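PDB 7CLF: methyltransferase domain-containing protein from Serratia marcescens, which probably transfers a methyl group from S-adenosyl-L-methionine to an oxygen atom of a small acceptor molecule, working as a dimer. Local coordinates for residues Lys151-Phe156 with Gly329-Ile334; Trp244-Tyr249 with Phe271-Thr276. One frame throughout, in Å; residues are numbered along the deposited sequence.

Contact 1. Residues Lys151-Phe156 with Gly329-Ile334. With SAH (S-adenosyl-L-homocysteine), chain D.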
loop_
_atom_site.group_PDB
_atom_site.type_symbol
_atom_site.label_atom_id
_atom_site.label_comp_id
_atom_site.label_asym_id
_atom_site.label_seq_id
_atom_site.Cartn_x
_atom_site.Cartn_y
_atom_site.Cartn_z
ATOM N N LYS A 151 19.513 -11.164 -0.735
ATOM C CA LYS A 151 18.811 -11.968 -1.731
ATOM C C LYS A 151 18.531 -11.166 -2.993
ATOM O O LYS A 151 18.652 -11.692 -4.103
ATOM C CB LYS A 151 17.511 -12.508 -1.148
ATOM C CG LYS A 151 17.725 -13.362 0.062
ATOM C CD LYS A 151 16.726 -12.992 1.102
ATOM C CE LYS A 151 16.683 -14.013 2.209
ATOM N NZ LYS A 151 15.272 -14.459 2.356
ATOM N N PHE A 152 18.176 -9.885 -2.845
ATOM C CA PHE A 152 17.945 -9.031 -4.008
ATOM C C PHE A 152 19.205 -8.885 -4.857
ATOM O O PHE A 152 19.126 -8.746 -6.085
ATOM C CB PHE A 152 17.468 -7.648 -3.562
ATOM C CG PHE A 152 15.975 -7.541 -3.339
ATOM C CD1 PHE A 152 15.362 -8.199 -2.280
ATOM C CD2 PHE A 152 15.196 -6.745 -4.169
ATOM C CE1 PHE A 152 13.996 -8.091 -2.066
ATOM C CE2 PHE A 152 13.832 -6.629 -3.959
ATOM C CZ PHE A 152 13.231 -7.304 -2.903
ATOM N N ALA A 153 20.379 -8.879 -4.214
ATOM C CA ALA A 153 21.652 -8.647 -4.889
ATOM C C ALA A 153 22.218 -9.898 -5.544
ATOM O O ALA A 153 23.200 -9.793 -6.290
ATOM C CB ALA A 153 22.687 -8.088 -3.894
ATOM N N ALA A 154 21.630 -11.063 -5.284
ATOM C CA ALA A 154 22.217 -12.316 -5.754
ATOM C C ALA A 154 22.400 -12.367 -7.268
ATOM O O ALA A 154 23.499 -12.738 -7.712
ATOM C CB ALA A 154 21.387 -13.494 -5.238
ATOM N N PRO A 155 21.420 -11.986 -8.111
ATOM C CA PRO A 155 21.683 -12.006 -9.564
ATOM C C PRO A 155 22.751 -11.026 -10.026
ATOM O O PRO A 155 23.564 -11.382 -10.891
ATOM C CB PRO A 155 20.302 -11.684 -10.165
ATOM C CG PRO A 155 19.343 -12.139 -9.133
ATOM C CD PRO A 155 19.993 -11.713 -7.851
ATOM N N PHE A 156 22.769 -9.796 -9.502
ATOM C CA PHE A 156 23.871 -8.884 -9.795
ATOM C C PHE A 156 25.221 -9.527 -9.482
ATOM O O PHE A 156 26.129 -9.539 -10.320
ATOM C CB PHE A 156 23.717 -7.587 -8.988
ATOM C CG PHE A 156 25.003 -6.809 -8.841
ATOM C CD1 PHE A 156 25.602 -6.216 -9.938
ATOM C CD2 PHE A 156 25.599 -6.659 -7.603
ATOM C CE1 PHE A 156 26.776 -5.504 -9.806
ATOM C CE2 PHE A 156 26.787 -5.953 -7.462
ATOM C CZ PHE A 156 27.376 -5.377 -8.562
ATOM N N GLY A 329 23.374 -7.040 -16.985
ATOM C CA GLY A 329 22.942 -7.367 -15.648
ATOM C C GLY A 329 21.991 -6.326 -15.098
ATOM O O GLY A 329 21.759 -5.278 -15.709
ATOM N N PRO A 330 21.432 -6.596 -13.912
ATOM C CA PRO A 330 20.387 -5.720 -13.359
ATOM C C PRO A 330 20.878 -4.353 -12.920
ATOM O O PRO A 330 20.038 -3.465 -12.689
ATOM C CB PRO A 330 19.856 -6.520 -12.162
ATOM C CG PRO A 330 20.963 -7.422 -11.790
ATOM C CD PRO A 330 21.687 -7.769 -13.058
ATOM N N ARG A 331 22.185 -4.150 -12.790
ATOM C CA ARG A 331 22.734 -2.863 -12.397
ATOM C C ARG A 331 23.518 -2.236 -13.542
ATOM O O ARG A 331 23.905 -2.900 -14.506
ATOM C CB ARG A 331 23.643 -3.005 -11.167
ATOM C CG ARG A 331 22.921 -3.563 -9.936
ATOM C CD ARG A 331 23.739 -3.349 -8.661
ATOM N NE ARG A 331 23.121 -3.962 -7.486
ATOM C CZ ARG A 331 23.703 -4.006 -6.294
ATOM N NH1 ARG A 331 24.901 -3.458 -6.131
ATOM N NH2 ARG A 331 23.092 -4.581 -5.269
ATOM N N THR A 332 23.740 -0.930 -13.415
ATOM C CA THR A 332 24.710 -0.194 -14.213
ATOM C C THR A 332 25.975 -0.007 -13.380
ATOM O O THR A 332 25.888 0.384 -12.213
ATOM C CB THR A 332 24.125 1.161 -14.625
ATOM O OG1 THR A 332 23.012 0.945 -15.504
ATOM C CG2 THR A 332 25.171 2.040 -15.297
ATOM N N LEU A 333 27.139 -0.318 -13.962
ATOM C CA LEU A 333 28.428 -0.137 -13.297
ATOM C C LEU A 333 29.108 1.105 -13.857
ATOM O O LEU A 333 29.342 1.194 -15.068
ATOM C CB LEU A 333 29.359 -1.339 -13.490
ATOM C CG LEU A 333 29.013 -2.733 -12.992
ATOM C CD1 LEU A 333 30.265 -3.569 -12.833
ATOM C CD2 LEU A 333 28.326 -2.633 -11.706
ATOM N N ILE A 334 29.452 2.039 -12.980
ATOM C CA ILE A 334 30.207 3.226 -13.357
ATOM C C ILE A 334 31.615 3.060 -12.817
ATOM O O ILE A 334 31.799 2.700 -11.647
ATOM C CB ILE A 334 29.561 4.522 -12.832
ATOM C CG1 ILE A 334 28.081 4.585 -13.220
ATOM C CG2 ILE A 334 30.287 5.736 -13.385
ATOM C CD1 ILE A 334 27.147 4.303 -12.072
HETATM N N SAH D . 26.517 -3.158 -1.190
HETATM C CA SAH D . 25.349 -3.974 -0.864
HETATM C CB SAH D . 24.433 -3.284 0.164
HETATM C CG SAH D . 23.836 -1.913 -0.164
HETATM S SD SAH D . 22.870 -1.228 1.237
HETATM C C SAH D . 24.594 -4.299 -2.146
HETATM O O SAH D . 25.053 -3.970 -3.245
HETATM O OXT SAH D . 23.523 -4.913 -2.113
HETATM C "C5'" SAH D . 24.015 0.148 1.517
HETATM C "C4'" SAH D . 25.113 -0.155 2.539
HETATM O "O4'" SAH D . 25.950 0.987 2.673
HETATM C "C3'" SAH D . 24.534 -0.438 3.914
HETATM O "O3'" SAH D . 24.958 -1.696 4.362
HETATM C "C2'" SAH D . 25.106 0.649 4.803
HETATM O "O2'" SAH D . 25.480 0.180 6.076
HETATM C "C1'" SAH D . 26.295 1.155 4.023
HETATM N N9 SAH D . 26.565 2.569 4.323
HETATM C C8 SAH D . 25.673 3.607 4.368
HETATM N N7 SAH D . 26.344 4.744 4.687
HETATM C C5 SAH D . 27.645 4.439 4.856
HETATM C C6 SAH D . 28.746 5.215 5.186
HETATM N N6 SAH D . 28.600 6.524 5.399
HETATM N N1 SAH D . 29.986 4.615 5.291
HETATM C C2 SAH D . 30.117 3.266 5.060
HETATM N N3 SAH D . 29.011 2.492 4.731
HETATM C C4 SAH D . 27.801 3.078 4.631
#

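Contact 2. Residues Trp244-Tyr249 with Phe271-Thr276. With SAH (S-adenosyl-L-homocysteine), chain D.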
loop_
_atom_site.group_PDB
_atom_site.type_symbol
_atom_site.label_atom_id
_atom_site.label_comp_id
_atom_site.label_asym_id
_atom_site.label_seq_id
_atom_site.Cartn_x
_atom_site.Cartn_y
_atom_site.Cartn_z
ATOM N N TRP A 244 25.113 0.046 -4.469
ATOM C CA TRP A 244 23.780 0.448 -3.960
ATOM C C TRP A 244 23.849 1.357 -2.733
ATOM O O TRP A 244 23.045 1.196 -1.876
ATOM C CB TRP A 244 22.903 -0.786 -3.761
ATOM C CG TRP A 244 21.722 -0.742 -4.672
ATOM C CD1 TRP A 244 21.611 -0.036 -5.828
ATOM C CD2 TRP A 244 20.454 -1.379 -4.475
ATOM N NE1 TRP A 244 20.365 -0.189 -6.363
ATOM C CE2 TRP A 244 19.631 -1.005 -5.551
ATOM C CE3 TRP A 244 19.928 -2.199 -3.483
ATOM C CZ2 TRP A 244 18.321 -1.450 -5.667
ATOM C CZ3 TRP A 244 18.632 -2.635 -3.592
ATOM C CH2 TRP A 244 17.843 -2.264 -4.671
ATOM N N MET A 245 24.821 2.260 -2.676
ATOM C CA MET A 245 24.903 3.207 -1.573
ATOM C C MET A 245 24.741 4.662 -1.987
ATOM O O MET A 245 24.228 5.454 -1.198
ATOM C CB MET A 245 26.237 3.061 -0.824
ATOM C CG MET A 245 26.137 3.510 0.616
ATOM S SD MET A 245 27.635 4.336 1.128
ATOM C CE MET A 245 27.661 5.547 -0.166
ATOM N N LEU A 246 25.151 5.032 -3.200
ATOM C CA LEU A 246 25.065 6.425 -3.613
ATOM C C LEU A 246 23.635 6.947 -3.533
ATOM O O LEU A 246 23.404 8.084 -3.103
ATOM C CB LEU A 246 25.638 6.582 -5.022
ATOM C CG LEU A 246 27.167 6.423 -5.041
ATOM C CD1 LEU A 246 27.740 6.652 -6.426
ATOM C CD2 LEU A 246 27.794 7.386 -4.048
ATOM N N HIS A 247 22.655 6.118 -3.907
ATOM C CA HIS A 247 21.262 6.552 -3.929
ATOM C C HIS A 247 20.691 6.786 -2.539
ATOM O O HIS A 247 19.572 7.291 -2.427
ATOM C CB HIS A 247 20.403 5.523 -4.665
ATOM C CG HIS A 247 20.302 4.205 -3.965
ATOM N ND1 HIS A 247 20.762 3.033 -4.522
ATOM C CD2 HIS A 247 19.800 3.870 -2.754
ATOM C CE1 HIS A 247 20.545 2.033 -3.686
ATOM N NE2 HIS A 247 19.961 2.514 -2.606
ATOM N N ASP A 248 21.398 6.397 -1.485
ATOM C CA ASP A 248 20.919 6.650 -0.139
ATOM C C ASP A 248 21.278 8.052 0.343
ATOM O O ASP A 248 21.006 8.378 1.503
ATOM C CB ASP A 248 21.473 5.595 0.824
ATOM C CG ASP A 248 20.852 4.224 0.607
ATOM O OD1 ASP A 248 19.617 4.147 0.493
ATOM O OD2 ASP A 248 21.601 3.225 0.533
ATOM N N TYR A 249 21.847 8.891 -0.524
ATOM C CA TYR A 249 22.321 10.208 -0.116
ATOM C C TYR A 249 22.075 11.242 -1.200
ATOM O O TYR A 249 21.979 10.930 -2.390
ATOM C CB TYR A 249 23.822 10.190 0.229
ATOM C CG TYR A 249 24.148 9.341 1.422
ATOM C CD1 TYR A 249 23.854 9.777 2.699
ATOM C CD2 TYR A 249 24.745 8.092 1.274
ATOM C CE1 TYR A 249 24.153 9.004 3.803
ATOM C CE2 TYR A 249 25.035 7.302 2.373
ATOM C CZ TYR A 249 24.749 7.772 3.639
ATOM O OH TYR A 249 25.045 7.018 4.750
ATOM N N PHE A 271 37.965 2.149 -9.435
ATOM C CA PHE A 271 36.767 2.254 -8.611
ATOM C C PHE A 271 35.545 1.920 -9.459
ATOM O O PHE A 271 35.457 2.342 -10.614
ATOM C CB PHE A 271 36.626 3.662 -8.009
ATOM C CG PHE A 271 35.331 3.883 -7.271
ATOM C CD1 PHE A 271 35.083 3.244 -6.064
ATOM C CD2 PHE A 271 34.358 4.732 -7.785
ATOM C CE1 PHE A 271 33.882 3.448 -5.384
ATOM C CE2 PHE A 271 33.161 4.944 -7.113
ATOM C CZ PHE A 271 32.921 4.305 -5.914
ATOM N N ILE A 272 34.615 1.150 -8.890
ATOM C CA ILE A 272 33.364 0.774 -9.554
ATOM C C ILE A 272 32.216 1.058 -8.596
ATOM O O ILE A 272 32.208 0.563 -7.461
ATOM C CB ILE A 272 33.337 -0.708 -9.977
ATOM C CG1 ILE A 272 34.477 -1.012 -10.949
ATOM C CG2 ILE A 272 31.966 -1.069 -10.625
ATOM C CD1 ILE A 272 34.563 -2.480 -11.349
ATOM N N ALA A 273 31.247 1.850 -9.042
ATOM C CA ALA A 273 29.988 1.969 -8.328
ATOM C C ALA A 273 28.903 1.262 -9.136
ATOM O O ALA A 273 28.885 1.335 -10.369
ATOM C CB ALA A 273 29.629 3.440 -8.070
ATOM N N SER A 274 28.026 0.537 -8.443
ATOM C CA SER A 274 26.917 -0.157 -9.078
ATOM C C SER A 274 25.607 0.381 -8.518
ATOM O O SER A 274 25.413 0.432 -7.300
ATOM C CB SER A 274 27.006 -1.680 -8.891
ATOM O OG SER A 274 27.052 -2.078 -7.541
ATOM N N GLU A 275 24.721 0.789 -9.415
ATOM C CA GLU A 275 23.449 1.384 -9.045
ATOM C C GLU A 275 22.385 0.856 -9.996
ATOM O O GLU A 275 22.683 0.130 -10.948
ATOM C CB GLU A 275 23.532 2.917 -9.083
ATOM C CG GLU A 275 24.485 3.506 -8.057
ATOM C CD GLU A 275 23.827 3.666 -6.698
ATOM O OE1 GLU A 275 22.720 4.237 -6.638
ATOM O OE2 GLU A 275 24.400 3.219 -5.692
ATOM N N THR A 276 21.129 1.207 -9.727
ATOM C CA THR A 276 20.010 0.881 -10.618
ATOM C C THR A 276 19.442 2.209 -11.086
ATOM O O THR A 276 18.492 2.735 -10.484
ATOM C CB THR A 276 18.934 0.033 -9.938
ATOM O OG1 THR A 276 18.453 0.700 -8.764
ATOM C CG2 THR A 276 19.475 -1.332 -9.566
HETATM N N SAH D . 26.517 -3.158 -1.190
HETATM C CA SAH D . 25.349 -3.974 -0.864
HETATM C CB SAH D . 24.433 -3.284 0.164
HETATM C CG SAH D . 23.836 -1.913 -0.164
HETATM S SD SAH D . 22.870 -1.228 1.237
HETATM C C SAH D . 24.594 -4.299 -2.146
HETATM O O SAH D . 25.053 -3.970 -3.245
HETATM O OXT SAH D . 23.523 -4.913 -2.113
HETATM C "C5'" SAH D . 24.015 0.148 1.517
HETATM C "C4'" SAH D . 25.113 -0.155 2.539
HETATM O "O4'" SAH D . 25.950 0.987 2.673
HETATM C "C3'" SAH D . 24.534 -0.438 3.914
HETATM O "O3'" SAH D . 24.958 -1.696 4.362
HETATM C "C2'" SAH D . 25.106 0.649 4.803
HETATM O "O2'" SAH D . 25.480 0.180 6.076
HETATM C "C1'" SAH D . 26.295 1.155 4.023
HETATM N N9 SAH D . 26.565 2.569 4.323
HETATM C C8 SAH D . 25.673 3.607 4.368
HETATM N N7 SAH D . 26.344 4.744 4.687
HETATM C C5 SAH D . 27.645 4.439 4.856
HETATM C C6 SAH D . 28.746 5.215 5.186
HETATM N N6 SAH D . 28.600 6.524 5.399
HETATM N N1 SAH D . 29.986 4.615 5.291
HETATM C C2 SAH D . 30.117 3.266 5.060
HETATM N N3 SAH D . 29.011 2.492 4.731
HETATM C C4 SAH D . 27.801 3.078 4.631
HETATM O O HOH W 1 26.718 2.906 -4.723
#

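Contact 1. Residues Lys151-Phe156 with Gly329-Ile334
Phe156 and Arg331 meet flat, the guanidinium lying on one face of the phenyl ring with the two planes only 7° apart. The stack is off-centre: Arg331 CZ stands 4.0 Å from the centroid of the Phe156 ring and 32° from its normal, while the middle of the face is taken by a methylene, Arg331 CD lying 3.7 Å from the same centroid. Cation-pi and CH-pi contacts thus share one ring face. An extended run from CG to NE carries the arginine across the phenyl at about a right angle, so that Arg331 NH1 comes 3.4 Å from Phe156 CE2. Around the rest of the phenylalanine, Leu333 CD2 comes up at the ring edge, 3.8 Å from Phe156 CE1, and Pro330 CG packs 3.9 Å from Phe156 CB. At the guanidinium edge sits the carboxylate of S-adenosyl-L-homocysteine. Its O atom is gripped twice, by Arg331 NH1 and Arg331 NH2, each at 2.9 Å, whereas the bond from Arg331 NH2 to OXT is weak. Ser274 OG also bonds NH1, and Trp244 makes a second cation-pi contact. With its plane stacked on Phe156 and its edge turned to the ligand, Arg331 binds the homocysteine carboxylate in a buried setting, and it probably holds the methionine end of the methyl donor in the same way.

Contact 2. Residues Trp244-Tyr249 with Phe271-Thr276
Glu275 leaves its strand with CG anti to the carbonyl carbon and then bends at chi2 (-84°), which brings its carboxylate to the backbone of 244-249; His247 meets it with CG set between its own backbone N and carbonyl carbon (chi1 66°). The imidazole receives Glu275 OE1 at its edge, near the ring plane, although ring and carboxylate are turned 53° from each other. The resulting bond from His247 ND1 to Glu275 OE1 is weak, 3.1 Å long and bent, and a second weak one comes to OE1 from the His247 backbone N. The other oxygen, Glu275 OE2, takes a weak bond from Leu246 N at 3.2 Å; close by, a water accepts from Met245 N, 2.9 Å away. Two oxygens thus hold the start of the 3-10 turn and the ND1 side of His247, the predicted proton acceptor; this is consistent with the carboxylate helping to orient the imidazole, as in related O-methyltransferases. A firmer link is Trp244 N to Ser274 O, 2.9 Å and nearly straight. Beyond it, Thr276 OG1 lies in the plane of the Trp244 indole at its edge, 3.2 Å from Trp244 NE1, while His247 CE1 lies above one face of that indole, toward its rim. Facing the ligand, Tyr249 OH donates to N7 of the adenine at 2.6 Å, and Met245 CG touches O4'. The turn leaves strand 239-243 and leads into helix 251-264, whose Ile257 packs on Met245 and Tyr249; Leu291 and Met295 of helix 286-298 meet Trp244 and His247, respectively, and strand 270-275 runs between strands 239-243 and 332-337.

From the N terminus, the chain passes the dimerisation region and reaches helix 139-163, where residues 151-156 form the first half of contact 1. It then builds strands 171-175, 194-199, 220-224 and 239-243 before arriving at 244-249 and, after helix 251-264, at 271-276, so contact 2 closes a short loop of 21 intervening residues. Only near the C terminus does 329-334 return to close contact 1 across 172 residues, with contact 2 nested inside. Their centres lie about 11 Å apart, and the strands join directly: Thr332 N approaches Glu275 O at 2.9 Å, a probable backbone bond. Contact 1 joins helix 139-163 to the sheet at the ligand carboxylate, while contact 2 follows the same ligand to its adenine.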